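Local coordinates for protein stress response kinase A (Escherichia coli, PDB 1ZYL) that phosphorylates serine and threonine residues of proteins, itself included, using ATP, and helps protect the cell from stress, at residues R51-P59 and G100-G110; V185-F193 and A261-M272. One frame throughout, in Å; residues are numbered along the deposited sequence.

Interaction 1: residues R51-P59 and G100-G110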
loop_
_atom_site.group_PDB
_atom_site.type_symbol
_atom_site.label_atom_id
_atom_site.label_comp_id
_atom_site.label_asym_id
_atom_site.label_seq_id
_atom_site.Cartn_x
_atom_site.Cartn_y
_atom_site.Cartn_z
ATOM N N ARG A 51 -23.890 -7.031 -5.971
ATOM C CA ARG A 51 -22.941 -6.790 -4.882
ATOM C C ARG A 51 -22.173 -5.464 -4.850
ATOM O O ARG A 51 -21.760 -4.927 -5.880
ATOM C CB ARG A 51 -21.957 -7.958 -4.804
ATOM C CG ARG A 51 -22.631 -9.327 -4.773
ATOM C CD ARG A 51 -21.606 -10.433 -4.596
ATOM N NE ARG A 51 -20.477 -10.267 -5.510
ATOM C CZ ARG A 51 -19.389 -11.032 -5.511
ATOM N NH1 ARG A 51 -19.275 -12.029 -4.646
ATOM N NH2 ARG A 51 -18.408 -10.789 -6.373
ATOM N N PHE A 52 -21.994 -4.961 -3.627
ATOM C CA PHE A 52 -21.299 -3.705 -3.323
ATOM C C PHE A 52 -20.477 -3.885 -2.047
ATOM O O PHE A 52 -20.567 -4.912 -1.373
ATOM C CB PHE A 52 -22.311 -2.586 -3.065
ATOM C CG PHE A 52 -22.766 -1.874 -4.293
ATOM C CD1 PHE A 52 -21.910 -1.010 -4.966
ATOM C CD2 PHE A 52 -24.067 -2.037 -4.763
ATOM C CE1 PHE A 52 -22.340 -0.311 -6.092
ATOM C CE2 PHE A 52 -24.514 -1.346 -5.889
ATOM C CZ PHE A 52 -23.649 -0.479 -6.555
ATOM N N VAL A 53 -19.680 -2.877 -1.712
ATOM C CA VAL A 53 -18.878 -2.915 -0.492
ATOM C C VAL A 53 -18.769 -1.508 0.071
ATOM O O VAL A 53 -18.577 -0.549 -0.670
ATOM C CB VAL A 53 -17.438 -3.465 -0.731
ATOM C CG1 VAL A 53 -17.489 -4.900 -1.206
ATOM C CG2 VAL A 53 -16.713 -2.619 -1.743
ATOM N N VAL A 54 -18.927 -1.373 1.381
ATOM C CA VAL A 54 -18.800 -0.062 1.989
ATOM C C VAL A 54 -17.433 -0.081 2.631
ATOM O O VAL A 54 -17.020 -1.106 3.174
ATOM C CB VAL A 54 -19.824 0.200 3.109
ATOM C CG1 VAL A 54 -20.287 1.645 3.028
ATOM C CG2 VAL A 54 -20.979 -0.778 3.029
ATOM N N LYS A 55 -16.733 1.042 2.566
ATOM C CA LYS A 55 -15.417 1.126 3.149
ATOM C C LYS A 55 -15.458 2.274 4.128
ATOM O O LYS A 55 -15.717 3.414 3.738
ATOM C CB LYS A 55 -14.373 1.405 2.063
ATOM C CG LYS A 55 -12.916 1.068 2.429
ATOM C CD LYS A 55 -11.962 1.497 1.304
ATOM C CE LYS A 55 -10.591 0.792 1.367
ATOM N NZ LYS A 55 -10.576 -0.603 0.792
ATOM N N PHE A 56 -15.236 1.975 5.402
ATOM C CA PHE A 56 -15.213 3.019 6.402
ATOM C C PHE A 56 -13.771 3.332 6.689
ATOM O O PHE A 56 -13.069 2.548 7.310
ATOM C CB PHE A 56 -15.918 2.590 7.680
ATOM C CG PHE A 56 -17.398 2.769 7.629
ATOM C CD1 PHE A 56 -18.183 1.950 6.828
ATOM C CD2 PHE A 56 -18.008 3.769 8.369
ATOM C CE1 PHE A 56 -19.557 2.124 6.765
ATOM C CE2 PHE A 56 -19.379 3.951 8.313
ATOM C CZ PHE A 56 -20.158 3.126 7.509
ATOM N N TYR A 57 -13.331 4.480 6.204
ATOM C CA TYR A 57 -11.967 4.913 6.395
ATOM C C TYR A 57 -11.699 5.083 7.878
ATOM O O TYR A 57 -12.434 5.781 8.569
ATOM C CB TYR A 57 -11.759 6.218 5.633
ATOM C CG TYR A 57 -11.801 6.018 4.131
ATOM C CD1 TYR A 57 -10.700 5.492 3.456
ATOM C CD2 TYR A 57 -12.948 6.325 3.390
ATOM C CE1 TYR A 57 -10.730 5.277 2.083
ATOM C CE2 TYR A 57 -12.989 6.109 2.002
ATOM C CZ TYR A 57 -11.872 5.581 1.359
ATOM O OH TYR A 57 -11.884 5.333 0.006
ATOM N N ARG A 58 -10.654 4.430 8.372
ATOM C CA ARG A 58 -10.333 4.520 9.787
ATOM C C ARG A 58 -9.984 5.951 10.187
ATOM O O ARG A 58 -9.090 6.583 9.615
ATOM C CB ARG A 58 -9.195 3.541 10.162
ATOM C CG ARG A 58 -7.763 4.097 10.228
ATOM C CD ARG A 58 -6.932 3.371 11.310
ATOM N NE ARG A 58 -6.844 1.923 11.092
ATOM C CZ ARG A 58 -6.854 1.022 12.071
ATOM N NH1 ARG A 58 -6.773 -0.272 11.805
ATOM N NH2 ARG A 58 -6.961 1.421 13.324
ATOM N N PRO A 59 -10.713 6.491 11.168
ATOM C CA PRO A 59 -10.479 7.852 11.645
ATOM C C PRO A 59 -9.018 8.107 11.983
ATOM O O PRO A 59 -8.278 7.184 12.304
ATOM C CB PRO A 59 -11.394 7.952 12.863
ATOM C CG PRO A 59 -11.561 6.516 13.297
ATOM C CD PRO A 59 -11.728 5.813 11.991
ATOM N N GLY A 100 -18.941 9.807 13.255
ATOM C CA GLY A 100 -17.568 10.278 13.215
ATOM C C GLY A 100 -16.700 9.489 12.254
ATOM O O GLY A 100 -15.480 9.444 12.400
ATOM N N PHE A 101 -17.331 8.867 11.265
ATOM C CA PHE A 101 -16.605 8.067 10.292
ATOM C C PHE A 101 -16.935 8.483 8.868
ATOM O O PHE A 101 -18.092 8.761 8.553
ATOM C CB PHE A 101 -16.957 6.584 10.454
ATOM C CG PHE A 101 -16.557 5.995 11.779
ATOM C CD1 PHE A 101 -17.056 6.517 12.974
ATOM C CD2 PHE A 101 -15.695 4.902 11.833
ATOM C CE1 PHE A 101 -16.700 5.958 14.201
ATOM C CE2 PHE A 101 -15.331 4.333 13.056
ATOM C CZ PHE A 101 -15.836 4.864 14.243
ATOM N N TYR A 102 -15.911 8.530 8.016
ATOM C CA TYR A 102 -16.081 8.856 6.604
ATOM C C TYR A 102 -16.240 7.505 5.935
ATOM O O TYR A 102 -15.877 6.489 6.517
ATOM C CB TYR A 102 -14.829 9.513 6.043
ATOM C CG TYR A 102 -14.610 10.942 6.446
ATOM C CD1 TYR A 102 -15.339 11.973 5.855
ATOM C CD2 TYR A 102 -13.618 11.276 7.363
ATOM C CE1 TYR A 102 -15.072 13.308 6.157
ATOM C CE2 TYR A 102 -13.343 12.603 7.674
ATOM C CZ TYR A 102 -14.068 13.615 7.062
ATOM O OH TYR A 102 -13.740 14.927 7.314
ATOM N N PHE A 103 -16.777 7.478 4.723
ATOM C CA PHE A 103 -16.918 6.212 4.022
ATOM C C PHE A 103 -17.317 6.404 2.575
ATOM O O PHE A 103 -17.796 7.470 2.192
ATOM C CB PHE A 103 -17.936 5.308 4.715
ATOM C CG PHE A 103 -19.341 5.849 4.727
ATOM C CD1 PHE A 103 -19.663 6.990 5.450
ATOM C CD2 PHE A 103 -20.362 5.176 4.065
ATOM C CE1 PHE A 103 -20.983 7.447 5.517
ATOM C CE2 PHE A 103 -21.685 5.630 4.129
ATOM C CZ PHE A 103 -21.993 6.762 4.855
ATOM N N ALA A 104 -17.105 5.361 1.778
ATOM C CA ALA A 104 -17.437 5.376 0.364
ATOM C C ALA A 104 -17.968 3.999 -0.008
ATOM O O ALA A 104 -17.789 3.038 0.734
ATOM C CB ALA A 104 -16.204 5.708 -0.459
ATOM N N VAL A 105 -18.625 3.906 -1.156
ATOM C CA VAL A 105 -19.186 2.640 -1.609
ATOM C C VAL A 105 -18.582 2.279 -2.956
ATOM O O VAL A 105 -18.564 3.099 -3.868
ATOM C CB VAL A 105 -20.728 2.733 -1.743
ATOM C CG1 VAL A 105 -21.303 1.369 -2.030
ATOM C CG2 VAL A 105 -21.333 3.297 -0.461
ATOM N N PHE A 106 -18.080 1.057 -3.086
ATOM C CA PHE A 106 -17.479 0.645 -4.347
ATOM C C PHE A 106 -18.162 -0.570 -4.949
ATOM O O PHE A 106 -18.589 -1.477 -4.231
ATOM C CB PHE A 106 -15.993 0.310 -4.174
ATOM C CG PHE A 106 -15.171 1.428 -3.613
ATOM C CD1 PHE A 106 -15.239 1.749 -2.266
ATOM C CD2 PHE A 106 -14.315 2.152 -4.435
ATOM C CE1 PHE A 106 -14.463 2.776 -1.744
ATOM C CE2 PHE A 106 -13.535 3.182 -3.923
ATOM C CZ PHE A 106 -13.608 3.496 -2.574
ATOM N N PRO A 107 -18.264 -0.605 -6.286
ATOM C CA PRO A 107 -18.886 -1.705 -7.026
ATOM C C PRO A 107 -18.098 -2.986 -6.799
ATOM O O PRO A 107 -16.996 -3.129 -7.322
ATOM C CB PRO A 107 -18.788 -1.244 -8.476
ATOM C CG PRO A 107 -18.784 0.249 -8.370
ATOM C CD PRO A 107 -17.884 0.491 -7.198
ATOM N N SER A 108 -18.645 -3.914 -6.021
ATOM C CA SER A 108 -17.941 -5.167 -5.775
ATOM C C SER A 108 -17.454 -5.697 -7.118
ATOM O O SER A 108 -18.246 -6.045 -7.996
ATOM C CB SER A 108 -18.859 -6.189 -5.106
ATOM O OG SER A 108 -18.164 -7.399 -4.865
ATOM N N VAL A 109 -16.135 -5.738 -7.264
ATOM C CA VAL A 109 -15.492 -6.179 -8.494
ATOM C C VAL A 109 -15.573 -7.684 -8.767
ATOM O O VAL A 109 -16.081 -8.098 -9.808
ATOM C CB VAL A 109 -14.005 -5.743 -8.502
ATOM C CG1 VAL A 109 -13.360 -6.091 -9.833
ATOM C CG2 VAL A 109 -13.904 -4.247 -8.229
ATOM N N GLY A 110 -15.076 -8.497 -7.839
ATOM C CA GLY A 110 -15.099 -9.938 -8.036
ATOM C C GLY A 110 -13.878 -10.378 -8.823
ATOM O O GLY A 110 -13.020 -9.555 -9.134
#
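F56 and F103 lie side by side across two antiparallel strands, their rings in an offset stack with centroids 4.8 Å apart and planes only 6° from parallel. The F103 CB sits over the centre of the F56 face, 3.8 Å from the ring centroid, a CH-pi contact. F103 keeps CG between its backbone N and carbonyl carbon (chi1 64°), which lays its ring alongside that of F56. At the F56 rim, F101 CB approaches CD2 in the ring plane; V54 CG1 meets the edge of F103 at CD2, 3.7 Å away. Cutting F56 back to an alanine is likely to leave the F103 ring without its stacking partner and to open a gap toward helix 13-22, whose I16 and A19 touch F56. On the opposite face of the sheet, with V53, K55, Y57 and A104, F106 turns its ring edge to the Y57 OH, with CZ 3.6 Å from that oxygen, and packs against K55 CB. The hydrogen-bonded pairs V53-F106 and K55-A104 set the register, with F106 N to V53 O and K55 N to A104 O both 2.9 Å. K55 NZ makes a weak, long ion pair with D217 OD1. This is the antiparallel sheet of a kinase-like N-terminal lobe, K55 probably being its strand lysine at the nucleotide site.

Interaction 2: residues V185-F193 and A261-M272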
loop_
_atom_site.group_PDB
_atom_site.type_symbol
_atom_site.label_atom_id
_atom_site.label_comp_id
_atom_site.label_asym_id
_atom_site.label_seq_id
_atom_site.Cartn_x
_atom_site.Cartn_y
_atom_site.Cartn_z
ATOM N N VAL A 185 19.946 3.757 3.746
ATOM C CA VAL A 185 18.924 4.136 2.778
ATOM C C VAL A 185 19.022 5.625 2.440
ATOM O O VAL A 185 18.923 6.002 1.273
ATOM C CB VAL A 185 17.506 3.780 3.291
ATOM C CG1 VAL A 185 17.381 4.133 4.731
ATOM C CG2 VAL A 185 16.457 4.512 2.494
ATOM N N THR A 186 19.233 6.469 3.446
ATOM C CA THR A 186 19.361 7.901 3.196
ATOM C C THR A 186 20.504 8.162 2.209
ATOM O O THR A 186 20.367 8.957 1.282
ATOM C CB THR A 186 19.641 8.701 4.502
ATOM O OG1 THR A 186 20.549 7.961 5.317
ATOM C CG2 THR A 186 18.364 8.956 5.291
ATOM N N ALA A 187 21.624 7.476 2.400
ATOM C CA ALA A 187 22.781 7.656 1.529
ATOM C C ALA A 187 22.533 7.256 0.073
ATOM O O ALA A 187 23.285 7.651 -0.812
ATOM C CB ALA A 187 23.987 6.888 2.083
ATOM N N HIS A 188 21.486 6.478 -0.178
ATOM C CA HIS A 188 21.179 6.058 -1.541
ATOM C C HIS A 188 19.890 6.688 -2.047
ATOM O O HIS A 188 19.494 6.447 -3.184
ATOM C CB HIS A 188 21.054 4.536 -1.616
ATOM C CG HIS A 188 22.298 3.804 -1.214
ATOM N ND1 HIS A 188 23.402 3.708 -2.032
ATOM C CD2 HIS A 188 22.616 3.146 -0.075
ATOM C CE1 HIS A 188 24.346 3.022 -1.414
ATOM N NE2 HIS A 188 23.895 2.668 -0.224
ATOM N N TRP A 189 19.226 7.488 -1.214
ATOM C CA TRP A 189 17.976 8.119 -1.631
ATOM C C TRP A 189 18.312 9.282 -2.528
ATOM O O TRP A 189 19.433 9.773 -2.502
ATOM C CB TRP A 189 17.182 8.614 -0.424
ATOM C CG TRP A 189 15.746 8.967 -0.739
ATOM C CD1 TRP A 189 15.116 10.145 -0.460
ATOM C CD2 TRP A 189 14.761 8.128 -1.370
ATOM N NE1 TRP A 189 13.803 10.097 -0.873
ATOM C CE2 TRP A 189 13.556 8.874 -1.437
ATOM C CE3 TRP A 189 14.778 6.822 -1.884
ATOM C CZ2 TRP A 189 12.379 8.358 -1.999
ATOM C CZ3 TRP A 189 13.605 6.309 -2.444
ATOM C CH2 TRP A 189 12.422 7.081 -2.495
ATOM N N ARG A 190 17.356 9.727 -3.331
ATOM C CA ARG A 190 17.619 10.846 -4.231
ATOM C C ARG A 190 16.333 11.510 -4.695
ATOM O O ARG A 190 15.318 10.841 -4.882
ATOM C CB ARG A 190 18.431 10.368 -5.448
ATOM C CG ARG A 190 17.741 9.308 -6.314
ATOM C CD ARG A 190 18.723 8.677 -7.304
ATOM N NE ARG A 190 18.112 7.662 -8.167
ATOM C CZ ARG A 190 17.213 7.913 -9.117
ATOM N NH1 ARG A 190 16.718 6.919 -9.848
ATOM N NH2 ARG A 190 16.807 9.155 -9.343
ATOM N N GLU A 191 16.373 12.830 -4.852
ATOM C CA GLU A 191 15.210 13.581 -5.319
ATOM C C GLU A 191 15.444 13.802 -6.803
ATOM O O GLU A 191 14.916 14.729 -7.419
ATOM C CB GLU A 191 15.111 14.925 -4.596
ATOM C CG GLU A 191 13.908 15.061 -3.669
ATOM C CD GLU A 191 13.910 14.055 -2.533
ATOM O OE1 GLU A 191 13.813 12.841 -2.810
ATOM O OE2 GLU A 191 14.008 14.481 -1.362
ATOM N N ASP A 192 16.255 12.912 -7.357
ATOM C CA ASP A 192 16.647 12.936 -8.751
ATOM C C ASP A 192 15.739 12.064 -9.641
ATOM O O ASP A 192 16.175 11.531 -10.662
ATOM C CB ASP A 192 18.100 12.462 -8.826
ATOM C CG ASP A 192 18.696 12.631 -10.192
ATOM O OD1 ASP A 192 18.523 13.720 -10.789
ATOM O OD2 ASP A 192 19.349 11.676 -10.665
ATOM N N PHE A 193 14.477 11.913 -9.259
ATOM C CA PHE A 193 13.573 11.101 -10.054
ATOM C C PHE A 193 12.245 11.788 -10.284
ATOM O O PHE A 193 11.975 12.842 -9.715
ATOM C CB PHE A 193 13.333 9.743 -9.391
ATOM C CG PHE A 193 12.627 9.819 -8.059
ATOM C CD1 PHE A 193 13.348 9.800 -6.870
ATOM C CD2 PHE A 193 11.233 9.871 -7.993
ATOM C CE1 PHE A 193 12.693 9.826 -5.635
ATOM C CE2 PHE A 193 10.570 9.899 -6.763
ATOM C CZ PHE A 193 11.304 9.874 -5.583
ATOM N N ALA A 261 17.036 3.884 -14.343
ATOM C CA ALA A 261 17.783 4.237 -13.140
ATOM C C ALA A 261 16.999 4.085 -11.838
ATOM O O ALA A 261 17.596 3.931 -10.778
ATOM C CB ALA A 261 18.326 5.642 -13.253
ATOM N N GLU A 262 15.671 4.130 -11.911
ATOM C CA GLU A 262 14.849 3.993 -10.711
ATOM C C GLU A 262 14.984 2.612 -10.094
ATOM O O GLU A 262 14.551 2.394 -8.964
ATOM C CB GLU A 262 13.372 4.247 -11.011
ATOM C CG GLU A 262 13.045 5.642 -11.493
ATOM C CD GLU A 262 11.551 5.862 -11.646
ATOM O OE1 GLU A 262 11.170 6.693 -12.492
ATOM O OE2 GLU A 262 10.761 5.217 -10.923
ATOM N N ILE A 263 15.581 1.683 -10.834
ATOM C CA ILE A 263 15.762 0.327 -10.333
ATOM C C ILE A 263 16.727 0.330 -9.147
ATOM O O ILE A 263 16.768 -0.612 -8.349
ATOM C CB ILE A 263 16.304 -0.579 -11.442
ATOM C CG1 ILE A 263 15.344 -0.552 -12.629
ATOM C CG2 ILE A 263 16.467 -2.002 -10.941
ATOM C CD1 ILE A 263 14.003 -1.090 -12.304
ATOM N N GLY A 264 17.489 1.409 -9.030
ATOM C CA GLY A 264 18.440 1.529 -7.943
ATOM C C GLY A 264 17.769 1.943 -6.650
ATOM O O GLY A 264 18.339 1.806 -5.560
ATOM N N LEU A 265 16.545 2.440 -6.767
ATOM C CA LEU A 265 15.784 2.872 -5.606
ATOM C C LEU A 265 15.036 1.714 -4.929
ATOM O O LEU A 265 14.393 1.926 -3.896
ATOM C CB LEU A 265 14.750 3.913 -6.031
ATOM C CG LEU A 265 15.153 5.105 -6.900
ATOM C CD1 LEU A 265 13.902 5.850 -7.357
ATOM C CD2 LEU A 265 16.053 6.032 -6.114
ATOM N N ILE A 266 15.104 0.501 -5.487
ATOM C CA ILE A 266 14.348 -0.610 -4.902
ATOM C C ILE A 266 14.778 -1.045 -3.508
ATOM O O ILE A 266 13.945 -1.158 -2.619
ATOM C CB ILE A 266 14.311 -1.867 -5.819
ATOM C CG1 ILE A 266 15.721 -2.361 -6.075
ATOM C CG2 ILE A 266 13.621 -1.550 -7.138
ATOM C CD1 ILE A 266 15.769 -3.717 -6.747
ATOM N N GLU A 267 16.061 -1.295 -3.294
ATOM C CA GLU A 267 16.486 -1.712 -1.969
ATOM C C GLU A 267 16.162 -0.621 -0.961
ATOM O O GLU A 267 15.851 -0.905 0.193
ATOM C CB GLU A 267 17.966 -2.087 -1.968
ATOM C CG GLU A 267 18.238 -3.300 -2.854
ATOM C CD GLU A 267 17.277 -4.467 -2.575
ATOM O OE1 GLU A 267 16.922 -5.193 -3.538
ATOM O OE2 GLU A 267 16.881 -4.663 -1.398
ATOM N N PRO A 268 16.254 0.650 -1.370
ATOM C CA PRO A 268 15.902 1.649 -0.363
ATOM C C PRO A 268 14.394 1.622 -0.095
ATOM O O PRO A 268 13.956 1.829 1.032
ATOM C CB PRO A 268 16.371 2.948 -0.996
ATOM C CG PRO A 268 17.624 2.511 -1.666
ATOM C CD PRO A 268 17.182 1.228 -2.356
ATOM N N LEU A 269 13.592 1.356 -1.124
ATOM C CA LEU A 269 12.137 1.304 -0.943
ATOM C C LEU A 269 11.744 0.137 -0.054
ATOM O O LEU A 269 10.890 0.274 0.823
ATOM C CB LEU A 269 11.414 1.175 -2.288
ATOM C CG LEU A 269 11.462 2.409 -3.180
ATOM C CD1 LEU A 269 10.809 2.099 -4.499
ATOM C CD2 LEU A 269 10.773 3.562 -2.497
ATOM N N ARG A 270 12.366 -1.013 -0.291
ATOM C CA ARG A 270 12.087 -2.204 0.495
ATOM C C ARG A 270 12.482 -1.936 1.958
ATOM O O ARG A 270 11.743 -2.284 2.890
ATOM C CB ARG A 270 12.858 -3.394 -0.082
ATOM C CG ARG A 270 12.800 -4.655 0.773
ATOM C CD ARG A 270 13.674 -5.740 0.185
ATOM N NE ARG A 270 13.071 -6.396 -0.974
ATOM C CZ ARG A 270 13.675 -6.528 -2.151
ATOM N NH1 ARG A 270 13.068 -7.149 -3.152
ATOM N NH2 ARG A 270 14.887 -6.022 -2.337
ATOM N N ALA A 271 13.638 -1.308 2.152
ATOM C CA ALA A 271 14.094 -0.975 3.492
ATOM C C ALA A 271 13.049 -0.053 4.088
ATOM O O ALA A 271 12.678 -0.180 5.255
ATOM C CB ALA A 271 15.426 -0.255 3.435
ATOM N N MET A 272 12.568 0.874 3.267
ATOM C CA MET A 272 11.573 1.840 3.698
ATOM C C MET A 272 10.264 1.193 4.123
ATOM O O MET A 272 9.701 1.550 5.160
ATOM C CB MET A 272 11.327 2.858 2.586
ATOM C CG MET A 272 12.423 3.918 2.470
ATOM S SD MET A 272 12.278 4.999 1.034
ATOM C CE MET A 272 13.826 5.022 0.689
#
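The end of helix 171-188 and the loop after it pack against the 3-10 segment 261-264 and the start of helix 266-283, within the mainly helical C-terminal lobe of this kinase-like, phosphotransferase-family fold, and a Met-aromatic contact sits at the centre of the join. M272 lays its thioether over one face of the six-membered ring of W189: SD is 4.2 Å from that ring's centroid and 19° off the normal, while CE stands over the same face nearer the rim, 3.7 Å from the centroid. The bend at chi3 (-139°) brings this methyl in between the indole and V185 CG2. On the opposite face of W189 lies F193 CE1, which leaves the indole layered between a methionine and a phenylalanine. W189 has CG anti to its backbone N (chi1 -166°), and this swings the indole over to the second helix, where L269 CD2 meets CH2 obliquely at 3.9 Å. One turn before M272, P268 presents CB to V185 CG2 at 3.8 Å and CG to H188 CB. Helix 149-161 borders the same cluster, with L149 touching both W189 and M272. The next residue after W189, R190, stretches out straight from CG to NE and crosses L265 at about a right angle, with L265 CD2 over one face of the guanidinium. The other branch of L265 turns to F193, CD1 to CD1 at 4.0 Å. NH1 of R190 makes a weak hydrogen bond of 3.3 Å to A261 O, which approaches near the guanidinium plane. E262 sends its carboxylate away from R190, and OE2 accepts a hydrogen bond from V227 N.

How the interactions relate
Interactions 1 and 2 lie on opposite sides of the chain's centre, each about 17 Å from it; their centres are 34 Å apart and their nearest atoms about 18 Å, so they do not touch. They bear on the active site unequally. At 51-59 and 100-110 the side chain of K55 comes within about 4 Å of that of D217, an inferred magnesium ligand, and about 5 Å of that of S36, inferred to belong to the ATP site. At 185-193 and 261-272 the side chain of L269 is about 11 Å from that of D201, the presumed proton acceptor. Interaction 1 thus borders the probable nucleotide site, whereas interaction 2 is helix-and-loop packing set back from the presumed catalytic residues.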